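Local coordinates for protein tyrocidine synthetase 3 (Brevibacillus brevis, PDB 2JGP) that forms part of a nonribosomal peptide synthetase that makes the antibiotic tyrocidine, pairing a peptidyl carrier domain with a peptide bond-forming condensation domain, at residues Lys312-Gly317 with Ser505-Pro510. Residues are numbered along the deposited sequence; the frame is centred on the assembly and turned at random.
Sequences KALTEG and SIVQNP
Val-507 sets its forked side chain against Gly-317, in a helix-to-helix contact within the chloramphenicol acetyltransferase-like fold of the condensation domain. The first turns of helix 312-325 here meet the last turn of helix 489-508, towards the surface of the domain, and the two segments meet by van der Waals contact alone, with no hydrogen bond between them. The CA atoms of Gly-317 and Val-507 lie 6.0 Å apart, a close approach possible because glycine presents bare backbone. Both methyls of the valine use that surface. Val-507 CG1, anti to its own backbone N (chi1 167°), rests 3.9 Å from Gly-317 CA, while Val-507 CG2 comes to 3.8 Å from Gly-317 C. A beta-branched residue suits the place: its two methyls spread over neighbouring atoms of one residue, and its short side chain lets the helices stay near.

Leu-314, one turn earlier, reaches the same valine by a different route. Its first side-chain bond does not aim at the other helix, but with CG anti to the backbone N (chi1 -177°) the longer chain carries its end across, and the two side chains cross obliquely. Leucine suits this place because its longer chain can span the gap and still end in a methyl.

Neighbouring residues extend the apolar seam: Leu-318 also touches Val-507, and both it and Leu-321 receive Ile-506. On a face of its helix turned away from the valine, Thr-315 is buried, its OG1 hydrogen-bonded to Gly-311 O and to Met-476 N on strand 476-483. Beyond Val-507 the helix soon ends: Asn-509 N still bonds to Ser-505 O at 2.9 Å, but Asn-509 itself leaves helical geometry. Between the two side chains, the nearest approach is methyl to methyl, Leu-314 CD1 to Val-507 CG2 at 4.1 Å.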
ATOM      1  N   LYS A 312     -18.396  -8.672  16.934  1.00 58.59           N
ATOM      2  CA  LYS A 312     -19.276  -8.691  15.759  1.00 58.42           C
ATOM      3  C   LYS A 312     -20.189  -7.472  15.672  1.00 57.95           C
ATOM      4  O   LYS A 312     -20.352  -6.890  14.598  1.00 57.92           O
ATOM      5  CB  LYS A 312     -20.143  -9.950  15.767  1.00 58.69           C
ATOM      6  CG  LYS A 312     -19.377 -11.209  15.483  1.00 59.57           C
ATOM      7  CD  LYS A 312     -20.272 -12.427  15.477  1.00 60.66           C
ATOM      8  CE  LYS A 312     -19.446 -13.697  15.337  1.00 61.41           C
ATOM      9  NZ  LYS A 312     -20.286 -14.922  15.428  1.00 62.00           N
ATOM     10  N   ALA A 313     -20.792  -7.102  16.798  1.00 57.48           N
ATOM     11  CA  ALA A 313     -21.790  -6.032  16.826  1.00 57.13           C
ATOM     12  C   ALA A 313     -21.196  -4.697  16.389  1.00 56.89           C
ATOM     13  O   ALA A 313     -21.774  -3.996  15.560  1.00 56.55           O
ATOM     14  CB  ALA A 313     -22.392  -5.910  18.218  1.00 57.06           C
ATOM     15  N   LEU A 314     -20.042  -4.348  16.953  1.00 56.53           N
ATOM     16  CA  LEU A 314     -19.369  -3.092  16.606  1.00 56.56           C
ATOM     17  C   LEU A 314     -18.875  -3.074  15.161  1.00 56.78           C
ATOM     18  O   LEU A 314     -18.982  -2.049  14.467  1.00 56.64           O
ATOM     19  CB  LEU A 314     -18.196  -2.838  17.552  1.00 56.33           C
ATOM     20  CG  LEU A 314     -17.432  -1.526  17.360  1.00 56.13           C
ATOM     21  CD1 LEU A 314     -18.363  -0.318  17.332  1.00 55.91           C
ATOM     22  CD2 LEU A 314     -16.397  -1.393  18.474  1.00 55.56           C
ATOM     23  N   THR A 315     -18.325  -4.200  14.715  1.00 56.85           N
ATOM     24  CA  THR A 315     -17.875  -4.336  13.328  1.00 57.22           C
ATOM     25  C   THR A 315     -19.012  -4.041  12.358  1.00 57.50           C
ATOM     26  O   THR A 315     -18.829  -3.318  11.383  1.00 57.72           O
ATOM     27  CB  THR A 315     -17.312  -5.750  13.051  1.00 57.24           C
ATOM     28  OG1 THR A 315     -16.184  -5.982  13.900  1.00 56.81           O
ATOM     29  CG2 THR A 315     -16.877  -5.894  11.589  1.00 57.51           C
ATOM     30  N   GLU A 316     -20.188  -4.587  12.644  1.00 57.92           N
ATOM     31  CA  GLU A 316     -21.366  -4.367  11.807  1.00 58.27           C
ATOM     32  C   GLU A 316     -21.815  -2.903  11.849  1.00 57.94           C
ATOM     33  O   GLU A 316     -22.177  -2.333  10.824  1.00 58.15           O
ATOM     34  CB  GLU A 316     -22.506  -5.277  12.253  1.00 58.72           C
ATOM     35  CG  GLU A 316     -23.656  -5.324  11.279  1.00 60.61           C
ATOM     36  CD  GLU A 316     -24.789  -6.202  11.759  1.00 63.19           C
ATOM     37  OE1 GLU A 316     -25.199  -7.102  10.995  1.00 65.92           O
ATOM     38  OE2 GLU A 316     -25.271  -5.993  12.898  1.00 65.22           O
ATOM     39  N   GLY A 317     -21.790  -2.301  13.034  1.00 57.60           N
ATOM     40  CA  GLY A 317     -22.156  -0.898  13.186  1.00 57.32           C
ATOM     41  C   GLY A 317     -21.242   0.032  12.410  1.00 57.02           C
ATOM     42  O   GLY A 317     -21.700   1.003  11.812  1.00 56.30           O
ATOM     43  N   SER A 505     -18.807   4.886  20.365  1.00 57.07           N
ATOM     44  CA  SER A 505     -19.461   6.181  20.559  1.00 57.54           C
ATOM     45  C   SER A 505     -19.894   6.837  19.247  1.00 57.41           C
ATOM     46  O   SER A 505     -20.992   7.388  19.156  1.00 57.13           O
ATOM     47  CB  SER A 505     -18.520   7.129  21.302  1.00 57.63           C
ATOM     48  OG  SER A 505     -18.085   6.551  22.518  1.00 60.05           O
ATOM     49  N   ILE A 506     -19.029   6.786  18.236  1.00 57.38           N
ATOM     50  CA  ILE A 506     -19.338   7.395  16.942  1.00 57.53           C
ATOM     51  C   ILE A 506     -20.390   6.587  16.167  1.00 57.62           C
ATOM     52  O   ILE A 506     -21.159   7.158  15.394  1.00 57.18           O
ATOM     53  CB  ILE A 506     -18.067   7.667  16.083  1.00 57.74           C
ATOM     54  CG1 ILE A 506     -17.338   6.378  15.694  1.00 58.22           C
ATOM     55  CG2 ILE A 506     -17.115   8.585  16.834  1.00 57.65           C
ATOM     56  CD1 ILE A 506     -18.080   5.522  14.682  1.00 59.55           C
ATOM     57  N   VAL A 507     -20.437   5.272  16.385  1.00 57.57           N
ATOM     58  CA  VAL A 507     -21.515   4.448  15.823  1.00 57.50           C
ATOM     59  C   VAL A 507     -22.857   4.788  16.505  1.00 57.78           C
ATOM     60  O   VAL A 507     -23.896   4.906  15.836  1.00 57.61           O
ATOM     61  CB  VAL A 507     -21.206   2.932  15.947  1.00 57.33           C
ATOM     62  CG1 VAL A 507     -22.450   2.091  15.661  1.00 56.94           C
ATOM     63  CG2 VAL A 507     -20.089   2.540  14.989  1.00 57.00           C
ATOM     64  N   GLN A 508     -22.824   4.943  17.829  1.00 58.08           N
ATOM     65  CA  GLN A 508     -23.996   5.376  18.605  1.00 58.41           C
ATOM     66  C   GLN A 508     -24.526   6.722  18.114  1.00 58.35           C
ATOM     67  O   GLN A 508     -25.731   6.894  17.922  1.00 58.24           O
ATOM     68  CB  GLN A 508     -23.630   5.490  20.094  1.00 58.61           C
ATOM     69  CG  GLN A 508     -24.789   5.912  21.030  1.00 59.77           C
ATOM     70  CD  GLN A 508     -24.311   6.377  22.398  1.00 61.58           C
ATOM     71  OE1 GLN A 508     -25.117   6.638  23.296  1.00 63.88           O
ATOM     72  NE2 GLN A 508     -22.997   6.472  22.569  1.00 63.22           N
ATOM     73  N   ASN A 509     -23.614   7.672  17.918  1.00 58.34           N
ATOM     74  CA  ASN A 509     -23.974   9.037  17.537  1.00 58.47           C
ATOM     75  C   ASN A 509     -22.870   9.674  16.690  1.00 58.42           C
ATOM     76  O   ASN A 509     -21.941  10.274  17.244  1.00 58.18           O
ATOM     77  CB  ASN A 509     -24.229   9.879  18.792  1.00 58.48           C
ATOM     78  CG  ASN A 509     -24.626  11.314  18.473  1.00 59.04           C
ATOM     79  OD1 ASN A 509     -24.908  11.661  17.322  1.00 59.20           O
ATOM     80  ND2 ASN A 509     -24.647  12.157  19.499  1.00 60.19           N
ATOM     81  N   PRO A 510     -22.972   9.551  15.351  1.00 58.66           N
ATOM     82  CA  PRO A 510     -21.960  10.098  14.444  1.00 58.99           C
ATOM     83  C   PRO A 510     -21.830  11.621  14.484  1.00 59.31           C
ATOM     84  O   PRO A 510     -20.832  12.154  14.014  1.00 59.67           O
ATOM     85  CB  PRO A 510     -22.434   9.657  13.056  1.00 59.05           C
ATOM     86  CG  PRO A 510     -23.487   8.640  13.278  1.00 59.07           C
ATOM     87  CD  PRO A 510     -24.056   8.867  14.621  1.00 58.58           C
TER